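PDB 5F1S: polymeric Immunoglobulin Receptor from Oncorhynchus mykiss, which probably binds polymeric immunoglobulins through its immunoglobulin-fold ectodomain, the part that becomes secretory component, and so serves mucosal immunity. Local coordinates for residues T130-Y135 and T176-V181; E143-R148 and C155-G160; Q167-R172 and V181-L186; G192-A197 and V205-T210. All coordinates share one frame; numbering follows the deposited sequence.

Contact 1 of 4, residues T130-Y135 and T176-V181; sequences TVQCLY and TKAFTV
Val131 with Val181 and Cys133 with Phe179 are the hydrogen-bonded pairs of an antiparallel ladder, in which strands 130-135 and 178-181 approach to 4.6 Å between axes at 160°. In an immunoglobulin V-set domain this is the pairing of strands B and E, the middle of one sheet of the sandwich. Each pair contributes two N-H...O bonds, and Tyr135 N adds one to Lys177 O at 3.0 Å. Val131, Cys133, Phe179 and Val181 project from one face into the core, where Cys133 forms the disulfide to Cys196 of the other sheet. The ring of Phe179 lies beneath this cysteine: Cys133 CB sits over its centre, 3.7 Å from the centroid, a CH-pi contact, while Cys133 SG approaches obliquely, 3.5 Å from Phe179 CE1. Phe179 can reach this far because its CG stands between the backbone N and the carbonyl carbon (chi1 62°), which swings the ring across toward the partner strand. Tyr135 meets the edge of the same ring, and its hydroxyl is hydrogen-bonded to Asp173. On the other face Leu134 CD2 touches Ala178 CB at 3.7 Å, and Gln132 runs out extended until its NE2 is beside that same methyl. Beyond the ladder one water bridges the strands, donating to Tyr135 O at 2.8 Å and to Thr176 O at 2.7 Å.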
# COMPACT_ATOMS: atom_id res chain seq x y z
N THR A 130 -15.07 -9.99 -7.22
CA THR A 130 -14.09 -9.07 -7.77
C THR A 130 -12.78 -9.19 -7.03
O THR A 130 -12.74 -9.35 -5.82
CB THR A 130 -14.56 -7.66 -7.72
OG1 THR A 130 -14.75 -7.29 -6.36
CG2 THR A 130 -15.85 -7.55 -8.53
N VAL A 131 -11.71 -9.17 -7.80
CA VAL A 131 -10.34 -9.19 -7.32
C VAL A 131 -9.77 -7.82 -7.62
O VAL A 131 -9.91 -7.33 -8.75
CB VAL A 131 -9.51 -10.27 -8.04
CG1 VAL A 131 -8.06 -10.24 -7.62
CG2 VAL A 131 -10.11 -11.67 -7.86
N GLN A 132 -9.13 -7.20 -6.65
CA GLN A 132 -8.54 -5.88 -6.86
C GLN A 132 -7.03 -6.01 -6.85
O GLN A 132 -6.42 -6.24 -5.80
CB GLN A 132 -8.99 -4.84 -5.84
CG GLN A 132 -8.56 -3.43 -6.37
CD GLN A 132 -9.21 -2.27 -5.64
OE1 GLN A 132 -10.12 -2.45 -4.84
NE2 GLN A 132 -8.75 -1.07 -5.94
N CYS A 133 -6.43 -5.89 -8.02
CA CYS A 133 -5.00 -5.99 -8.19
C CYS A 133 -4.40 -4.59 -8.18
O CYS A 133 -4.77 -3.75 -9.00
CB CYS A 133 -4.63 -6.67 -9.49
SG CYS A 133 -5.63 -8.15 -10.03
N LEU A 134 -3.46 -4.36 -7.29
CA LEU A 134 -2.79 -3.08 -7.16
C LEU A 134 -1.44 -3.12 -7.84
O LEU A 134 -0.79 -4.16 -7.90
CB LEU A 134 -2.59 -2.73 -5.70
CG LEU A 134 -3.83 -2.91 -4.83
CD1 LEU A 134 -3.42 -2.62 -3.38
CD2 LEU A 134 -4.91 -1.95 -5.25
N TYR A 135 -1.00 -1.97 -8.37
CA TYR A 135 0.31 -1.97 -8.99
C TYR A 135 1.02 -0.64 -8.80
O TYR A 135 0.40 0.39 -8.58
CB TYR A 135 0.22 -2.30 -10.48
CG TYR A 135 -0.62 -1.38 -11.28
CD1 TYR A 135 -0.11 -0.16 -11.73
CD2 TYR A 135 -1.91 -1.69 -11.58
CE1 TYR A 135 -0.89 0.69 -12.49
CE2 TYR A 135 -2.71 -0.84 -12.33
CZ TYR A 135 -2.17 0.34 -12.79
OH TYR A 135 -2.95 1.18 -13.54
N THR A 176 -4.01 4.17 -13.24
CA THR A 176 -3.12 4.88 -12.33
C THR A 176 -2.58 4.01 -11.19
O THR A 176 -1.40 4.12 -10.87
CB THR A 176 -3.84 6.10 -11.77
OG1 THR A 176 -3.01 6.68 -10.77
CG2 THR A 176 -5.13 5.75 -11.14
N LYS A 177 -3.41 3.11 -10.63
CA LYS A 177 -3.06 2.43 -9.36
C LYS A 177 -3.51 0.98 -9.28
O LYS A 177 -2.95 0.25 -8.46
CB LYS A 177 -3.71 3.14 -8.14
CG LYS A 177 -3.41 4.58 -7.92
CD LYS A 177 -3.95 5.02 -6.55
CE LYS A 177 -5.46 4.81 -6.37
NZ LYS A 177 -5.93 5.39 -5.06
N ALA A 178 -4.57 0.56 -9.98
CA ALA A 178 -5.21 -0.70 -9.68
C ALA A 178 -6.00 -1.14 -10.88
O ALA A 178 -6.49 -0.30 -11.65
CB ALA A 178 -6.18 -0.61 -8.49
N PHE A 179 -6.14 -2.45 -11.04
CA PHE A 179 -7.11 -2.98 -11.98
C PHE A 179 -7.95 -4.02 -11.28
O PHE A 179 -7.46 -4.73 -10.41
CB PHE A 179 -6.43 -3.52 -13.28
CG PHE A 179 -5.45 -4.68 -13.11
CD1 PHE A 179 -5.85 -5.99 -13.35
CD2 PHE A 179 -4.13 -4.46 -12.83
CE1 PHE A 179 -4.96 -7.04 -13.26
CE2 PHE A 179 -3.22 -5.50 -12.74
CZ PHE A 179 -3.63 -6.80 -12.97
N THR A 180 -9.24 -4.03 -11.57
CA THR A 180 -10.17 -4.97 -10.95
C THR A 180 -10.53 -6.04 -11.96
O THR A 180 -10.73 -5.76 -13.14
CB THR A 180 -11.45 -4.27 -10.48
OG1 THR A 180 -12.07 -3.62 -11.59
CG2 THR A 180 -11.11 -3.22 -9.44
N VAL A 181 -10.63 -7.27 -11.47
CA VAL A 181 -11.00 -8.42 -12.28
C VAL A 181 -12.32 -8.89 -11.71
O VAL A 181 -12.40 -9.27 -10.53
CB VAL A 181 -9.94 -9.54 -12.27
CG1 VAL A 181 -10.37 -10.75 -13.13
CG2 VAL A 181 -8.58 -9.04 -12.72
O HOH W 1 0.68 2.97 -9.54

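Contact 2 of 4, residues E143-R148 and C155-G160; sequences EKRWCR and CLVTDG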
# COMPACT_ATOMS: atom_id res chain seq x y z
N GLU A 143 0.07 -3.41 -20.38
CA GLU A 143 -1.15 -4.18 -20.43
C GLU A 143 -1.22 -5.00 -19.14
O GLU A 143 -0.20 -5.46 -18.63
CB GLU A 143 -1.20 -5.09 -21.66
CG GLU A 143 -0.18 -6.14 -21.68
CD GLU A 143 -0.29 -6.99 -22.93
OE1 GLU A 143 -0.89 -6.52 -23.94
OE2 GLU A 143 0.21 -8.13 -22.88
N LYS A 144 -2.42 -5.14 -18.60
CA LYS A 144 -2.64 -5.93 -17.39
C LYS A 144 -3.24 -7.28 -17.78
O LYS A 144 -4.00 -7.37 -18.74
CB LYS A 144 -3.58 -5.20 -16.46
CG LYS A 144 -3.16 -3.75 -16.17
CD LYS A 144 -1.74 -3.68 -15.71
CE LYS A 144 -1.37 -2.31 -15.20
NZ LYS A 144 -1.56 -1.17 -16.17
N ARG A 145 -2.93 -8.33 -17.00
CA ARG A 145 -3.46 -9.64 -17.34
C ARG A 145 -3.94 -10.42 -16.12
O ARG A 145 -3.51 -10.18 -14.99
CB ARG A 145 -2.46 -10.49 -18.12
CG ARG A 145 -1.08 -10.38 -17.81
CD ARG A 145 -0.22 -11.04 -18.93
NE ARG A 145 0.85 -11.77 -18.29
CZ ARG A 145 1.97 -11.22 -17.84
NH1 ARG A 145 2.17 -9.93 -18.01
NH2 ARG A 145 2.89 -11.96 -17.24
N TRP A 146 -4.90 -11.29 -16.38
CA TRP A 146 -5.46 -12.23 -15.42
C TRP A 146 -5.29 -13.62 -16.02
O TRP A 146 -5.77 -13.88 -17.13
CB TRP A 146 -6.91 -11.91 -15.16
CG TRP A 146 -7.68 -12.90 -14.35
CD1 TRP A 146 -8.62 -13.77 -14.78
CD2 TRP A 146 -7.60 -13.07 -12.92
NE1 TRP A 146 -9.15 -14.49 -13.70
CE2 TRP A 146 -8.51 -14.08 -12.56
CE3 TRP A 146 -6.83 -12.47 -11.92
CZ2 TRP A 146 -8.71 -14.50 -11.22
CZ3 TRP A 146 -7.01 -12.90 -10.58
CH2 TRP A 146 -7.94 -13.90 -10.26
N CYS A 147 -4.53 -14.49 -15.34
CA CYS A 147 -4.13 -15.77 -15.86
C CYS A 147 -4.44 -16.86 -14.85
O CYS A 147 -4.29 -16.67 -13.63
CB CYS A 147 -2.62 -15.82 -16.20
SG CYS A 147 -2.04 -14.28 -17.08
N ARG A 148 -4.80 -18.04 -15.35
CA ARG A 148 -4.93 -19.20 -14.47
C ARG A 148 -3.55 -19.83 -14.31
O ARG A 148 -2.84 -20.04 -15.29
CB ARG A 148 -5.94 -20.22 -15.03
CG ARG A 148 -6.19 -21.38 -14.03
CD ARG A 148 -7.51 -22.09 -14.26
NE ARG A 148 -7.53 -23.33 -13.49
CZ ARG A 148 -8.18 -23.51 -12.35
NH1 ARG A 148 -8.88 -22.53 -11.83
NH2 ARG A 148 -8.13 -24.66 -11.73
N CYS A 155 -4.18 -16.33 -20.36
CA CYS A 155 -4.22 -14.93 -19.96
C CYS A 155 -5.30 -14.15 -20.70
O CYS A 155 -5.48 -14.27 -21.91
CB CYS A 155 -2.87 -14.23 -20.17
SG CYS A 155 -1.57 -14.78 -19.09
N LEU A 156 -6.03 -13.35 -19.94
CA LEU A 156 -6.93 -12.34 -20.45
C LEU A 156 -6.29 -10.97 -20.24
O LEU A 156 -5.88 -10.64 -19.12
CB LEU A 156 -8.27 -12.42 -19.73
CG LEU A 156 -8.86 -13.82 -19.63
CD1 LEU A 156 -10.15 -13.71 -18.88
CD2 LEU A 156 -9.11 -14.41 -21.03
N VAL A 157 -6.18 -10.18 -21.31
CA VAL A 157 -5.29 -9.02 -21.31
C VAL A 157 -6.10 -7.77 -21.65
O VAL A 157 -7.00 -7.81 -22.50
CB VAL A 157 -4.12 -9.23 -22.28
CG1 VAL A 157 -3.18 -8.04 -22.25
CG2 VAL A 157 -3.36 -10.51 -21.92
N THR A 158 -5.80 -6.67 -20.97
CA THR A 158 -6.50 -5.43 -21.20
C THR A 158 -6.06 -4.82 -22.53
O THR A 158 -4.93 -5.03 -22.99
CB THR A 158 -6.22 -4.41 -20.11
OG1 THR A 158 -4.80 -4.26 -20.00
CG2 THR A 158 -6.81 -4.84 -18.79
N ASP A 159 -6.93 -3.99 -23.08
CA ASP A 159 -6.65 -3.31 -24.33
C ASP A 159 -6.05 -1.95 -24.04
O ASP A 159 -5.79 -1.58 -22.90
CB ASP A 159 -7.92 -3.20 -25.18
CG ASP A 159 -9.03 -2.35 -24.55
OD1 ASP A 159 -8.78 -1.55 -23.63
OD2 ASP A 159 -10.20 -2.49 -25.02
N GLY A 160 -5.83 -1.16 -25.10
CA GLY A 160 -5.24 0.15 -24.91
C GLY A 160 -6.03 1.07 -24.02
O GLY A 160 -5.47 2.04 -23.49
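The carbonyl oxygen Lys144 O is held by two groups of the facing segment: it accepts the N-H of Thr158 at 3.0 Å and takes a CA-H...O contact from Val157 CA at 3.3 Å. The same threonine reaches back with its side chain, since Lys144 N donates to Thr158 OG1 over 2.9 Å in a nearly straight bond (166°). With chi1 at 54°, Thr158 OG1 stands between its own backbone N and carbonyl carbon, and a hydroxyl thus accepts the bond that a main-chain carbonyl would usually take where the ladder of strands C and C' is running out. Further along, Trp146 and Leu156 form an antiparallel hydrogen-bonded pair through both their N-H groups. Leu156 CD1 lies at the edge of the indole, near its plane, while the indole itself turns into the core and stacks with Tyr194; this is the core tryptophan of the immunoglobulin fold. The other face carries Arg145, whose CB packs on Val157 CG2 at 3.9 Å and whose guanidinium presents an edge to Cys155 SG before NH1 bonds Gly199 O. Next to it the Cys147-Cys155 disulfide closes the hairpin, with SG-SG 2.1 Å and a dihedral of 104°. The bent chain of Lys144 carries its ammonium to Asp173, in a salt bridge, and to the carbonyls of Tyr139 and His142. Covalent closure at one end and a two-bond threonine grip at the other would be expected to hold the register of the hairpin at both ends.

Contact 3 of 4, residues Q167-R172 and V181-L186; sequences QAVEIR and VTLKGL
This is a β-hairpin pairing that joins the central strand of its sheet, through residues 181-183, to the next one, through residues 169-172, with axes 4.7 Å apart and the short strand 163-165 beyond. Glu170 and Thr182 are its hydrogen-bonded pair, Thr182 N giving the shorter bond, 2.7 Å to Glu170 O. A water bridges the pair, donating to Glu170 O over a long 3.2 Å and bonding Thr182 OG1. Past the last bridge, Ala168 O still accepts Lys184 N at 2.8 Å, and a second water links that oxygen to Gly185 N. Val169 and Leu183 run alongside each other, the former's CG2 4.0 Å from Leu183 CD2, whereas Val169 CG1 crosses to Val181 CG1; Trp146 of the opposite sheet packs on Ile171, Val181 and Leu183. Lys184 folds back over the neighbouring chain, bent at chi2 (141°) and chi3 (80°), so that its CE rests 3.4 Å from Gln167 O. Its ammonium then binds Asp166 O and forms a salt bridge with Glu165. With core-facing Val169, Ile171, Val181 and Leu183 alternating with Glu170 and Thr182, and with strand 178-183 next to 129-135, this is the D-E hairpin of a V-set domain.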
# COMPACT_ATOMS: atom_id res chain seq x y z
N GLN A 167 -17.89 -13.04 -21.77
CA GLN A 167 -19.10 -13.46 -21.08
C GLN A 167 -18.86 -13.72 -19.60
O GLN A 167 -19.77 -13.56 -18.78
CB GLN A 167 -19.65 -14.74 -21.72
CG GLN A 167 -20.36 -14.53 -23.02
CD GLN A 167 -20.95 -15.83 -23.50
OE1 GLN A 167 -20.27 -16.62 -24.16
NE2 GLN A 167 -22.20 -16.08 -23.13
N ALA A 168 -17.64 -14.10 -19.25
CA ALA A 168 -17.32 -14.58 -17.91
C ALA A 168 -16.54 -13.59 -17.05
O ALA A 168 -16.64 -13.64 -15.82
CB ALA A 168 -16.48 -15.85 -18.02
N VAL A 169 -15.77 -12.70 -17.67
CA VAL A 169 -14.77 -11.92 -16.94
C VAL A 169 -14.74 -10.51 -17.50
O VAL A 169 -14.76 -10.32 -18.72
CB VAL A 169 -13.38 -12.57 -17.06
CG1 VAL A 169 -12.31 -11.68 -16.40
CG2 VAL A 169 -13.38 -14.00 -16.46
N GLU A 170 -14.67 -9.53 -16.61
CA GLU A 170 -14.36 -8.15 -16.98
C GLU A 170 -13.12 -7.68 -16.23
O GLU A 170 -12.96 -7.94 -15.03
CB GLU A 170 -15.53 -7.22 -16.70
CG GLU A 170 -15.22 -5.74 -17.05
CD GLU A 170 -16.30 -4.77 -16.60
OE1 GLU A 170 -17.41 -5.24 -16.29
OE2 GLU A 170 -16.02 -3.54 -16.55
N ILE A 171 -12.22 -7.02 -16.95
CA ILE A 171 -11.09 -6.34 -16.32
C ILE A 171 -11.21 -4.86 -16.60
O ILE A 171 -11.46 -4.46 -17.75
CB ILE A 171 -9.75 -6.89 -16.83
CG1 ILE A 171 -9.69 -8.41 -16.73
CG2 ILE A 171 -8.60 -6.23 -16.04
CD1 ILE A 171 -8.45 -9.06 -17.42
N ARG A 172 -11.03 -4.05 -15.56
CA ARG A 172 -11.05 -2.60 -15.66
C ARG A 172 -9.82 -2.05 -14.94
O ARG A 172 -9.72 -2.14 -13.71
CB ARG A 172 -12.33 -2.02 -15.07
CG ARG A 172 -12.42 -0.50 -15.20
CD ARG A 172 -13.76 0.03 -14.72
NE ARG A 172 -13.85 1.48 -14.87
CZ ARG A 172 -14.93 2.20 -14.59
NH1 ARG A 172 -16.03 1.62 -14.15
NH2 ARG A 172 -14.91 3.52 -14.76
N VAL A 181 -10.63 -7.27 -11.47
CA VAL A 181 -11.00 -8.42 -12.28
C VAL A 181 -12.32 -8.89 -11.71
O VAL A 181 -12.40 -9.27 -10.53
CB VAL A 181 -9.94 -9.54 -12.27
CG1 VAL A 181 -10.37 -10.75 -13.13
CG2 VAL A 181 -8.58 -9.04 -12.72
N THR A 182 -13.39 -8.84 -12.50
CA THR A 182 -14.69 -9.31 -12.05
C THR A 182 -14.97 -10.65 -12.71
O THR A 182 -14.99 -10.74 -13.94
CB THR A 182 -15.80 -8.30 -12.38
OG1 THR A 182 -15.53 -7.09 -11.68
CG2 THR A 182 -17.15 -8.83 -11.92
N LEU A 183 -15.11 -11.69 -11.89
CA LEU A 183 -15.56 -13.01 -12.32
C LEU A 183 -17.08 -13.01 -12.20
O LEU A 183 -17.62 -12.95 -11.10
CB LEU A 183 -14.93 -14.10 -11.45
CG LEU A 183 -13.41 -13.92 -11.28
CD1 LEU A 183 -12.80 -15.07 -10.48
CD2 LEU A 183 -12.75 -13.88 -12.56
N LYS A 184 -17.76 -13.02 -13.35
CA LYS A 184 -19.15 -12.60 -13.39
C LYS A 184 -20.10 -13.69 -12.91
O LYS A 184 -21.14 -13.37 -12.32
CB LYS A 184 -19.52 -12.18 -14.82
CG LYS A 184 -19.28 -10.71 -15.06
CD LYS A 184 -18.72 -10.42 -16.45
CE LYS A 184 -19.75 -10.42 -17.51
NZ LYS A 184 -19.31 -9.57 -18.66
N GLY A 185 -19.76 -14.95 -13.14
CA GLY A 185 -20.62 -16.02 -12.68
C GLY A 185 -19.84 -17.30 -12.42
O GLY A 185 -19.61 -18.11 -13.32
N LEU A 186 -19.44 -17.47 -11.17
CA LEU A 186 -18.48 -18.52 -10.81
C LEU A 186 -19.02 -19.91 -11.12
O LEU A 186 -20.18 -20.21 -10.85
CB LEU A 186 -18.15 -18.41 -9.32
CG LEU A 186 -17.36 -17.16 -8.90
CD1 LEU A 186 -17.43 -16.97 -7.42
CD2 LEU A 186 -15.88 -17.21 -9.34
O HOH W 2 -17.27 -15.83 -14.23
O HOH W 3 -13.77 -5.40 -13.27

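Contact 4 of 4, residues G192-A197 and V205-T210; sequences GWYWCA and VYILVT
Trp193 and Tyr206 meet as a T-shaped pair on one face of the ladder: the edge of the tyrosine ring is directed at the face of the indole, with planes at 76° and Tyr206 CD2 3.4 Å from Trp193 CE2. Tyr206 CB continues the contact over the six-membered ring of Trp193, 3.8 Å from its centroid and almost on the normal, a CH-pi contact. The tyrosine gets there with CG opposite its backbone N (chi1 -167°), which lays the ring across Gly192, whose carbonyl oxygen lies over its face. Gly192 adopts phi 143°, a conformation suited to glycine, and is also a backbone partner: Gly192 N donates to Ile207 O, and Gly192 O accepts Ile207 N at 2.8 Å. Tyr194 and Val205 form the second such pair, with Tyr194 N donating to Val205 O at 2.7 Å. On the opposite face, inside the sandwich, Ile207 CG1 touches Tyr194 CD2 at 3.6 Å, the two side chains crossing at about a right angle, and Val205 CG2 sits 3.9 Å from Cys196 SG. In the next shell the hydroxyl of Tyr194 bonds Asp190 O four residues earlier, the tyrosine corner familiar in immunoglobulin domains, and also Arg148. The Cys196-Cys133 disulfide ties this strand to the other sheet. Strands 192-198 and 201-210 are thus the F-G hairpin: strand 144-148 lies beyond the former, strand 120-124 runs parallel beyond the latter, and strand 129-135 packs across the core through Val131.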
# COMPACT_ATOMS: atom_id res chain seq x y z
N GLY A 192 -9.23 -22.32 -7.74
CA GLY A 192 -7.81 -22.54 -7.85
C GLY A 192 -7.01 -21.23 -7.85
O GLY A 192 -7.51 -20.14 -7.52
N TRP A 193 -5.75 -21.38 -8.23
CA TRP A 193 -4.79 -20.30 -8.23
C TRP A 193 -4.75 -19.57 -9.57
O TRP A 193 -4.77 -20.20 -10.65
CB TRP A 193 -3.40 -20.84 -7.93
CG TRP A 193 -3.18 -21.17 -6.48
CD1 TRP A 193 -3.15 -22.42 -5.89
CD2 TRP A 193 -2.97 -20.22 -5.43
NE1 TRP A 193 -2.93 -22.28 -4.54
CE2 TRP A 193 -2.82 -20.95 -4.23
CE3 TRP A 193 -2.90 -18.82 -5.38
CZ2 TRP A 193 -2.58 -20.32 -3.00
CZ3 TRP A 193 -2.68 -18.20 -4.15
CH2 TRP A 193 -2.51 -18.97 -2.98
N TYR A 194 -4.60 -18.25 -9.47
CA TYR A 194 -4.56 -17.32 -10.59
C TYR A 194 -3.44 -16.32 -10.36
O TYR A 194 -2.89 -16.20 -9.26
CB TYR A 194 -5.87 -16.53 -10.71
CG TYR A 194 -7.04 -17.40 -11.10
CD1 TYR A 194 -7.43 -17.49 -12.44
CD2 TYR A 194 -7.72 -18.16 -10.13
CE1 TYR A 194 -8.49 -18.30 -12.81
CE2 TYR A 194 -8.77 -18.99 -10.49
CZ TYR A 194 -9.16 -19.04 -11.84
OH TYR A 194 -10.20 -19.83 -12.26
N TRP A 195 -3.18 -15.52 -11.39
CA TRP A 195 -2.22 -14.44 -11.33
C TRP A 195 -2.86 -13.15 -11.79
O TRP A 195 -3.54 -13.13 -12.83
CB TRP A 195 -1.02 -14.72 -12.23
CG TRP A 195 -0.19 -15.89 -11.96
CD1 TRP A 195 -0.14 -17.02 -12.72
CD2 TRP A 195 0.71 -16.08 -10.89
NE1 TRP A 195 0.78 -17.90 -12.19
CE2 TRP A 195 1.34 -17.33 -11.08
CE3 TRP A 195 1.10 -15.30 -9.80
CZ2 TRP A 195 2.28 -17.84 -10.20
CZ3 TRP A 195 2.09 -15.82 -8.93
CH2 TRP A 195 2.66 -17.06 -9.15
N CYS A 196 -2.63 -12.07 -11.03
CA CYS A 196 -2.67 -10.69 -11.53
C CYS A 196 -1.27 -10.40 -12.03
O CYS A 196 -0.31 -10.63 -11.31
CB CYS A 196 -3.01 -9.66 -10.42
SG CYS A 196 -4.57 -9.79 -9.65
N ALA A 197 -1.12 -9.87 -13.25
CA ALA A 197 0.24 -9.70 -13.75
C ALA A 197 0.32 -8.48 -14.66
O ALA A 197 -0.67 -8.02 -15.21
CB ALA A 197 0.78 -10.92 -14.54
N VAL A 205 -3.41 -15.13 -6.60
CA VAL A 205 -4.75 -14.98 -6.05
C VAL A 205 -5.42 -16.34 -6.12
O VAL A 205 -5.37 -17.01 -7.16
CB VAL A 205 -5.59 -13.94 -6.81
CG1 VAL A 205 -6.97 -13.73 -6.14
CG2 VAL A 205 -4.82 -12.61 -6.92
N TYR A 206 -6.01 -16.77 -5.01
CA TYR A 206 -6.78 -18.00 -4.96
C TYR A 206 -8.26 -17.70 -4.98
O TYR A 206 -8.72 -16.85 -4.23
CB TYR A 206 -6.45 -18.80 -3.68
CG TYR A 206 -6.99 -20.22 -3.75
CD1 TYR A 206 -8.26 -20.54 -3.29
CD2 TYR A 206 -6.22 -21.27 -4.28
CE1 TYR A 206 -8.77 -21.83 -3.37
CE2 TYR A 206 -6.71 -22.56 -4.36
CZ TYR A 206 -7.99 -22.84 -3.88
OH TYR A 206 -8.50 -24.13 -3.95
N ILE A 207 -9.00 -18.40 -5.86
CA ILE A 207 -10.45 -18.29 -5.93
C ILE A 207 -11.03 -19.60 -5.42
O ILE A 207 -10.71 -20.68 -5.94
CB ILE A 207 -10.94 -18.04 -7.38
CG1 ILE A 207 -10.31 -16.77 -7.97
CG2 ILE A 207 -12.48 -17.96 -7.42
CD1 ILE A 207 -10.67 -15.51 -7.20
N LEU A 208 -11.89 -19.52 -4.41
CA LEU A 208 -12.60 -20.70 -3.92
C LEU A 208 -14.06 -20.55 -4.27
O LEU A 208 -14.72 -19.65 -3.74
CB LEU A 208 -12.43 -20.84 -2.42
CG LEU A 208 -13.20 -22.01 -1.81
CD1 LEU A 208 -12.73 -23.30 -2.38
CD2 LEU A 208 -13.02 -21.96 -0.31
N VAL A 209 -14.59 -21.45 -5.09
CA VAL A 209 -16.00 -21.45 -5.44
C VAL A 209 -16.68 -22.48 -4.55
O VAL A 209 -16.29 -23.65 -4.54
CB VAL A 209 -16.21 -21.78 -6.92
CG1 VAL A 209 -17.70 -21.68 -7.31
CG2 VAL A 209 -15.40 -20.82 -7.82
N THR A 210 -17.68 -22.04 -3.82
CA THR A 210 -18.35 -22.92 -2.89
C THR A 210 -19.69 -23.34 -3.47
O THR A 210 -20.14 -22.80 -4.48
CB THR A 210 -18.53 -22.21 -1.56
OG1 THR A 210 -19.38 -21.08 -1.74
CG2 THR A 210 -17.15 -21.76 -1.02

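Overall arrangement
All four contacts belong to the second immunoglobulin domain, with centres 12 to 15 Å apart. Contacts 1 and 3 share strand 178-183 and Val181, and build the sheet that also holds strands 129-135 and 169-173. Contacts 2 and 4 lie in the facing sheet, where strands 144-148 and 192-198 are neighbours. Along the chain contact 2 is nested within the loop closed by contact 1, contact 3 alternates with contact 1, and contact 4 comes last. The Cys133-Cys196 disulfide joins contacts 1 and 4, and Trp146 of contact 2 packs on Val181 and on Leu183 of contact 3. Two sheets of paired strands thus share one interior, making this domain a compact unit of the ectodomain.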